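Local coordinates for protein LIN-41 (Caenorhabditis elegans, PDB 4UMG) that controls the onset of developmental plasticity as a TRIM-NHL protein, here represented by its immunoglobulin-like filamin domain, at residues D15-A20 with C123-D128; D72-V77 with N112-G117; Y101-E106 with M127-G132. One frame throughout, in Å; residues are numbered along the deposited sequence.

Interaction 1 (D15-A20 with C123-D128)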
# COMPACT_ATOMS: atom_id res chain seq x y z
N ASP A 15 8.37 -7.26 3.33
CA ASP A 15 8.56 -7.29 1.87
C ASP A 15 7.64 -8.32 1.19
O ASP A 15 7.81 -8.58 -0.00
CB ASP A 15 10.04 -7.50 1.50
CG ASP A 15 10.94 -6.33 1.84
OD1 ASP A 15 10.98 -5.36 1.05
OD2 ASP A 15 11.64 -6.41 2.87
N SER A 16 6.65 -8.89 1.93
CA SER A 16 5.69 -9.85 1.36
C SER A 16 4.93 -9.26 0.16
O SER A 16 4.63 -9.99 -0.79
CB SER A 16 4.71 -10.33 2.43
OG SER A 16 3.69 -9.37 2.67
N PHE A 17 4.67 -7.95 0.19
CA PHE A 17 3.96 -7.18 -0.85
C PHE A 17 4.56 -7.29 -2.25
O PHE A 17 3.86 -7.09 -3.25
CB PHE A 17 3.86 -5.70 -0.43
CG PHE A 17 5.11 -4.86 -0.60
CD1 PHE A 17 6.11 -4.88 0.35
CD2 PHE A 17 5.28 -4.05 -1.72
CE1 PHE A 17 7.27 -4.12 0.19
CE2 PHE A 17 6.44 -3.29 -1.89
CZ PHE A 17 7.43 -3.33 -0.93
N LYS A 18 5.88 -7.55 -2.34
CA LYS A 18 6.60 -7.64 -3.62
C LYS A 18 6.13 -8.78 -4.53
O LYS A 18 6.36 -8.75 -5.74
CB LYS A 18 8.12 -7.76 -3.38
CG LYS A 18 8.77 -6.51 -2.76
CD LYS A 18 8.90 -5.33 -3.75
CE LYS A 18 9.76 -5.61 -4.96
NZ LYS A 18 9.52 -4.62 -6.04
N LYS A 19 5.50 -9.79 -3.94
CA LYS A 19 5.07 -10.97 -4.65
C LYS A 19 3.66 -11.33 -4.26
O LYS A 19 3.32 -11.34 -3.07
CB LYS A 19 6.02 -12.15 -4.36
CG LYS A 19 7.41 -11.97 -4.96
CD LYS A 19 8.32 -13.16 -4.70
CE LYS A 19 9.72 -12.93 -5.25
NZ LYS A 19 9.74 -12.69 -6.72
N ALA A 20 2.83 -11.65 -5.25
CA ALA A 20 1.46 -12.03 -5.01
C ALA A 20 0.91 -12.99 -6.06
O ALA A 20 1.56 -13.28 -7.07
CB ALA A 20 0.57 -10.79 -4.85
N CYS A 123 7.96 4.09 -1.80
CA CYS A 123 6.97 4.19 -2.90
C CYS A 123 7.33 5.26 -3.95
O CYS A 123 7.98 6.24 -3.59
CB CYS A 123 5.56 4.41 -2.35
SG CYS A 123 4.86 2.96 -1.54
N PRO A 124 6.95 5.08 -5.24
CA PRO A 124 6.19 3.94 -5.81
C PRO A 124 7.07 2.72 -5.97
O PRO A 124 8.31 2.85 -6.02
CB PRO A 124 5.75 4.45 -7.18
CG PRO A 124 6.85 5.46 -7.57
CD PRO A 124 7.27 6.09 -6.27
N THR A 125 6.44 1.56 -6.07
CA THR A 125 7.18 0.33 -6.18
C THR A 125 6.44 -0.71 -7.05
O THR A 125 5.28 -0.51 -7.42
CB THR A 125 7.46 -0.18 -4.75
OG1 THR A 125 8.28 -1.33 -4.84
CG2 THR A 125 6.16 -0.47 -3.96
N THR A 126 7.13 -1.82 -7.36
CA THR A 126 6.64 -2.91 -8.18
C THR A 126 6.17 -4.04 -7.31
O THR A 126 6.74 -4.26 -6.24
CB THR A 126 7.78 -3.35 -9.15
OG1 THR A 126 8.01 -2.30 -10.12
CG2 THR A 126 7.53 -4.68 -9.87
N MET A 127 5.13 -4.76 -7.79
CA MET A 127 4.65 -6.01 -7.20
C MET A 127 4.51 -6.98 -8.34
O MET A 127 3.91 -6.65 -9.36
CB MET A 127 3.32 -5.85 -6.44
CG MET A 127 3.32 -4.70 -5.44
SD MET A 127 1.74 -4.47 -4.61
CE MET A 127 0.65 -4.05 -5.98
N ASP A 128 5.12 -8.17 -8.19
CA ASP A 128 5.10 -9.20 -9.22
C ASP A 128 4.02 -10.20 -8.90
O ASP A 128 4.12 -10.90 -7.89
CB ASP A 128 6.47 -9.87 -9.35
CG ASP A 128 7.49 -8.91 -9.91
OD1 ASP A 128 7.23 -8.34 -10.98
OD2 ASP A 128 8.51 -8.67 -9.24
O HOH W 1 10.04 -1.47 -6.92
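A parallel edge pairing in the immunoglobulin-like filamin domain joins K18-A20, at the end of a short 3-10 turn, to the last strand of the chain, with K19 and D128 in register. Two backbone hydrogen bonds hold it: D128 N gives a nearly straight bond to K18 O at 2.8 Å (175° at the hydrogen), and A20 N returns one to D128 O at 3.0 Å. K19 CA also brings its hydrogen to D128 O, which thus receives a second, softer contact.

The 3-10 turn places F17 and K18 alongside this strand. K18 starts out away from it, but its chain bends at both chi2 and chi3 and curls back, so that NZ reaches T126 O at 2.8 Å. The ammonium sits above the carbonyl plane, 42° out of it. The same NZ makes a weak bond of 3.3 Å to a water that also accepts from T126 N, so backbone groups of T126 on both sides of its CA are engaged by the lysine, one directly and one through water. On its way the K18 chain lays CG over one face of the F17 ring, toward the rim.

F17 meets the strand with the edge of its ring: CE2 is 3.5 Å from T125 CG2, which lies near the ring plane. Its carbonyl is approached by a different residue, since F17 O lies 3.3 Å from M127 CG. The acidic group of D128 stays short of both lysines, with OD2 4.9 Å from K19 NZ.

Beyond the pairing, F17 and M127 pack on I28 of strand 26-31, while A20 continues the parallel register by bonding to R130. On its other side strand 118-130 pairs with strand 107-115, through T125 with L111 and M127 with Y109.

Interaction 2 (D72-V77 with N112-G117)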
# COMPACT_ATOMS: atom_id res chain seq x y z
N ASP A 72 -6.02 11.60 4.95
CA ASP A 72 -4.69 12.03 4.53
C ASP A 72 -3.92 10.94 3.77
O ASP A 72 -2.82 11.20 3.30
CB ASP A 72 -3.86 12.43 5.77
CG ASP A 72 -4.32 13.68 6.48
OD1 ASP A 72 -4.45 14.73 5.81
OD2 ASP A 72 -4.47 13.64 7.72
N VAL A 73 -4.49 9.73 3.66
CA VAL A 73 -3.82 8.60 3.01
C VAL A 73 -4.51 8.21 1.70
O VAL A 73 -5.73 8.04 1.66
CB VAL A 73 -3.71 7.39 4.01
CG1 VAL A 73 -3.07 6.16 3.35
CG2 VAL A 73 -2.93 7.77 5.26
N GLN A 74 -3.72 8.06 0.63
CA GLN A 74 -4.22 7.64 -0.67
C GLN A 74 -3.37 6.45 -1.09
O GLN A 74 -2.17 6.43 -0.84
CB GLN A 74 -4.06 8.77 -1.69
CG GLN A 74 -4.86 10.03 -1.35
CD GLN A 74 -4.74 11.06 -2.43
OE1 GLN A 74 -5.59 11.14 -3.32
NE2 GLN A 74 -3.68 11.85 -2.40
N ALA A 75 -3.98 5.44 -1.69
CA ALA A 75 -3.21 4.29 -2.17
C ALA A 75 -3.77 3.88 -3.51
O ALA A 75 -5.00 3.81 -3.67
CB ALA A 75 -3.30 3.14 -1.18
N PHE A 76 -2.90 3.67 -4.49
CA PHE A 76 -3.39 3.14 -5.75
C PHE A 76 -2.53 2.02 -6.26
O PHE A 76 -1.34 1.94 -5.95
CB PHE A 76 -3.65 4.18 -6.83
CG PHE A 76 -2.43 4.95 -7.15
CD1 PHE A 76 -1.51 4.47 -8.08
CD2 PHE A 76 -2.24 6.22 -6.63
CE1 PHE A 76 -0.38 5.21 -8.40
CE2 PHE A 76 -1.15 6.98 -7.00
CZ PHE A 76 -0.22 6.47 -7.87
N VAL A 77 -3.13 1.16 -7.07
CA VAL A 77 -2.50 0.01 -7.67
C VAL A 77 -2.89 0.04 -9.13
O VAL A 77 -4.07 0.29 -9.45
CB VAL A 77 -2.94 -1.31 -7.00
CG1 VAL A 77 -2.53 -2.54 -7.82
CG2 VAL A 77 -2.39 -1.41 -5.58
N ASN A 112 1.53 2.71 -5.32
CA ASN A 112 1.98 3.99 -4.74
C ASN A 112 1.08 4.32 -3.55
O ASN A 112 -0.12 4.12 -3.62
CB ASN A 112 2.06 5.15 -5.77
CG ASN A 112 3.03 6.25 -5.35
OD1 ASN A 112 3.59 6.20 -4.26
ND2 ASN A 112 3.30 7.26 -6.21
N ILE A 113 1.67 4.78 -2.42
CA ILE A 113 0.89 5.15 -1.24
C ILE A 113 1.38 6.54 -0.86
O ILE A 113 2.58 6.74 -0.71
CB ILE A 113 1.07 4.15 -0.08
CG1 ILE A 113 0.76 2.70 -0.53
CG2 ILE A 113 0.20 4.56 1.13
CD1 ILE A 113 1.58 1.63 0.30
N LEU A 114 0.44 7.51 -0.81
CA LEU A 114 0.70 8.91 -0.55
C LEU A 114 0.12 9.34 0.77
O LEU A 114 -1.05 9.08 1.04
CB LEU A 114 0.08 9.81 -1.65
CG LEU A 114 0.30 9.48 -3.13
CD1 LEU A 114 -0.32 10.59 -3.99
CD2 LEU A 114 1.74 9.35 -3.50
N VAL A 115 0.94 9.99 1.59
CA VAL A 115 0.48 10.53 2.86
C VAL A 115 0.60 12.04 2.69
O VAL A 115 1.69 12.54 2.38
CB VAL A 115 1.31 10.00 4.08
CG1 VAL A 115 1.20 10.94 5.27
CG2 VAL A 115 0.84 8.60 4.47
N LYS A 116 -0.55 12.74 2.75
CA LYS A 116 -0.65 14.21 2.57
C LYS A 116 -0.08 14.63 1.21
O LYS A 116 0.58 15.67 1.07
CB LYS A 116 -0.00 14.98 3.72
CG LYS A 116 -0.66 14.74 5.07
CD LYS A 116 0.17 15.44 6.15
CE LYS A 116 -0.40 15.20 7.52
NZ LYS A 116 0.55 15.63 8.58
N GLY A 117 -0.30 13.76 0.22
CA GLY A 117 0.15 14.03 -1.15
C GLY A 117 1.59 13.68 -1.44
O GLY A 117 2.08 13.99 -2.51
O HOH W 2 -2.24 11.58 0.14
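Strands 73-77 and 112-115 run antiparallel, their axes 4.6 Å apart at closest approach and their directions 169° from one another, as neighbouring strands in the beta sandwich of the immunoglobulin-like filamin domain. Q74 with L114 and F76 with N112 are the hydrogen-bonded pairs, each closed by two reciprocal N-H to O=C bonds; A75 with I113, between them, and V73 with V115, beyond Q74-L114, are the non-hydrogen-bonded pairs. K116 N extends the pattern past the strand end with a 2.8 Å bond to D72 O. CA hydrogens of V73, A75, I113 and V115 point at the intervening carbonyl oxygens and add weaker contacts.

V73, A75, I113 and V115 form the inner face. V73 CG2 meets V115 CG2 at 3.9 Å, the two valines crossing at an angle, and A75 CB lies 4.1 Å from I113 CG1. Residues M89 and L99 of other strands pack against this layer, so the pairing supplies part of the domain core.

The other face carries F76, N112, Q74 and L114. F76 holds CG between its backbone N and carbonyl carbon (chi1 59°), which swings the ring across toward the partner strand and over N112. N112 CB touches one ring face, 3.4 Å from F76 CZ, whereas the amide is turned 73° from the ring plane and is not stacked on it. Farther along, the Q74 amide brings NE2 to 3.9 Å from L114 CD1.

Past the strand ends, D72 and K116 run side by side, D72 OD1 against the aliphatic K116 CG at 3.9 Å; K116 NZ is bonded instead to the carbonyls of S3 and P5. One water links the two segments here, donating to D72 O and accepting from Q74 NE2 and from G117 N, both at 2.9 Å.

Interaction 3 (Y101-E106 with M127-G132)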
# COMPACT_ATOMS: atom_id res chain seq x y z
N TYR A 101 -6.41 -5.58 -2.38
CA TYR A 101 -6.67 -5.50 -3.80
C TYR A 101 -6.78 -6.88 -4.42
O TYR A 101 -6.32 -7.87 -3.84
CB TYR A 101 -5.63 -4.60 -4.51
CG TYR A 101 -4.29 -5.27 -4.67
CD1 TYR A 101 -3.37 -5.31 -3.62
CD2 TYR A 101 -3.90 -5.81 -5.89
CE1 TYR A 101 -2.11 -5.90 -3.77
CE2 TYR A 101 -2.68 -6.47 -6.04
CZ TYR A 101 -1.79 -6.50 -4.98
OH TYR A 101 -0.57 -7.12 -5.11
N TYR A 102 -7.36 -6.96 -5.62
CA TYR A 102 -7.56 -8.25 -6.31
C TYR A 102 -6.89 -8.19 -7.67
O TYR A 102 -7.40 -7.52 -8.58
CB TYR A 102 -9.05 -8.50 -6.47
CG TYR A 102 -9.39 -9.84 -7.06
CD1 TYR A 102 -9.56 -10.96 -6.25
CD2 TYR A 102 -9.65 -9.98 -8.42
CE1 TYR A 102 -9.92 -12.19 -6.78
CE2 TYR A 102 -10.08 -11.20 -8.96
CZ TYR A 102 -10.22 -12.30 -8.13
OH TYR A 102 -10.60 -13.52 -8.64
N PRO A 103 -5.69 -8.82 -7.81
CA PRO A 103 -4.99 -8.78 -9.10
C PRO A 103 -5.57 -9.82 -10.05
O PRO A 103 -5.36 -11.01 -9.83
CB PRO A 103 -3.54 -9.06 -8.73
CG PRO A 103 -3.62 -9.84 -7.44
CD PRO A 103 -4.95 -9.61 -6.81
N SER A 104 -6.31 -9.38 -11.09
CA SER A 104 -6.98 -10.32 -12.00
C SER A 104 -6.06 -10.95 -13.03
O SER A 104 -6.35 -12.02 -13.57
CB SER A 104 -8.16 -9.64 -12.69
OG SER A 104 -7.74 -8.77 -13.73
N ILE A 105 -4.95 -10.27 -13.35
CA ILE A 105 -4.02 -10.71 -14.37
C ILE A 105 -2.59 -10.82 -13.81
O ILE A 105 -2.23 -10.14 -12.84
CB ILE A 105 -4.11 -9.84 -15.65
CG1 ILE A 105 -3.72 -8.36 -15.40
CG2 ILE A 105 -5.49 -9.95 -16.30
CD1 ILE A 105 -3.46 -7.54 -16.69
N GLU A 106 -1.78 -11.68 -14.44
CA GLU A 106 -0.39 -11.88 -14.04
C GLU A 106 0.44 -10.70 -14.51
O GLU A 106 0.06 -10.06 -15.49
CB GLU A 106 0.17 -13.17 -14.67
CG GLU A 106 -0.10 -13.32 -16.17
CD GLU A 106 -1.36 -14.09 -16.55
OE1 GLU A 106 -2.48 -13.56 -16.34
OE2 GLU A 106 -1.22 -15.21 -17.08
N MET A 127 5.13 -4.76 -7.79
CA MET A 127 4.65 -6.01 -7.20
C MET A 127 4.51 -6.98 -8.34
O MET A 127 3.91 -6.65 -9.36
CB MET A 127 3.32 -5.85 -6.44
CG MET A 127 3.32 -4.70 -5.44
SD MET A 127 1.74 -4.47 -4.61
CE MET A 127 0.65 -4.05 -5.98
N ASP A 128 5.12 -8.17 -8.19
CA ASP A 128 5.10 -9.20 -9.22
C ASP A 128 4.02 -10.20 -8.90
O ASP A 128 4.12 -10.90 -7.89
CB ASP A 128 6.47 -9.87 -9.35
CG ASP A 128 7.49 -8.91 -9.91
OD1 ASP A 128 7.23 -8.34 -10.98
OD2 ASP A 128 8.51 -8.67 -9.24
N ILE A 129 2.98 -10.24 -9.74
CA ILE A 129 1.86 -11.19 -9.57
C ILE A 129 2.08 -12.38 -10.50
O ILE A 129 2.20 -12.22 -11.72
CB ILE A 129 0.51 -10.48 -9.83
CG1 ILE A 129 0.27 -9.34 -8.79
CG2 ILE A 129 -0.70 -11.45 -9.96
CD1 ILE A 129 -0.12 -9.66 -7.51
N ARG A 130 2.06 -13.57 -9.91
CA ARG A 130 2.28 -14.82 -10.64
C ARG A 130 1.00 -15.67 -10.64
O ARG A 130 0.16 -15.51 -9.76
CB ARG A 130 3.48 -15.58 -10.02
CG ARG A 130 3.13 -16.45 -8.80
CD ARG A 130 4.34 -17.05 -8.11
NE ARG A 130 4.83 -16.18 -7.04
CZ ARG A 130 4.51 -16.31 -5.76
NH1 ARG A 130 3.70 -17.28 -5.36
NH2 ARG A 130 5.00 -15.46 -4.86
N ARG A 131 0.87 -16.60 -11.60
CA ARG A 131 -0.30 -17.49 -11.65
C ARG A 131 -0.26 -18.54 -10.52
O ARG A 131 -1.32 -19.03 -10.12
CB ARG A 131 -0.47 -18.10 -13.07
CG ARG A 131 -0.31 -19.62 -13.19
CD ARG A 131 -0.32 -20.09 -14.63
NE ARG A 131 0.97 -19.87 -15.29
CZ ARG A 131 1.22 -18.89 -16.15
NH1 ARG A 131 0.27 -18.04 -16.50
NH2 ARG A 131 2.42 -18.78 -16.69
N GLY A 132 0.95 -18.83 -10.03
CA GLY A 132 1.29 -19.79 -8.98
C GLY A 132 0.18 -20.32 -8.10
O GLY A 132 -0.03 -19.83 -6.99
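Y101 carries its ring between its own backbone N and carbonyl carbon (chi1 75°), which aims the phenol at the last strand, where I129 and M127 come to meet it from the opposite direction. M127 turns at its final torsion (chi3 -63°), and this bend lays the methyl rather than the sulfur nearest the phenol: CE is 3.4 Å from Y101 OH. The sulfur still makes a Met-aromatic contact, with M127 SD 5.0 Å from the centroid of the Y101 ring, an oblique approach.

I129 fills the angle between the tyrosine and the loop. Its CG1 lies 3.8 Å from P103 CB, and the proline and isoleucine side chains cross at about a right angle. CD1 points to the edge of the Y101 ring and lies against P103, but it is crowded by A20 CB and its exact position is doubtful. The second branch, I129 CG2, turns toward the backbone, lying 3.5 Å from I105 O, an oxygen that receives a hydrogen bond from Y109 OH.

No hydrogen bond joins the two segments. The one polar link lies at the rim, where E106 OE2 and R131 NH1 form a salt bridge of 3.3 Å, the oxygen near the guanidinium plane and the two flat groups 65° apart. R131 is poorly ordered, so this bridge is probably loose; E106 OE1 has a separate salt bridge to R22.

A20, Y109 and I28 pack around the same apolar cluster. This is a loop between consecutive strands, 96-101 and 107-115, closing over the C-terminal strand at one end of the beta sandwich of a filamin-type immunoglobulin-like domain.

How the interactions relate
Strand 118-130 takes part in interactions 1 and 3 and lies beside strand 107-115 of interaction 2. Interactions 1 and 3, with centres about 11 Å apart, share M127 and D128: the backbone of the strand pairs with K18-A20, while M127 and I129 turn inward to Y101 and P103. A20 joins them further, its O probably hydrogen-bonded to R130 N at 2.9 Å. Interaction 2 lies across the chain's centre, about 15 Å from interaction 1 and 21 Å from interaction 3, centre to centre. It still reaches both through V77, whose CG1 is 4.0 Å from M127 CE and equally far from Y101 CD2. N112 OD1 also touches C123 CB at 3.3 Å.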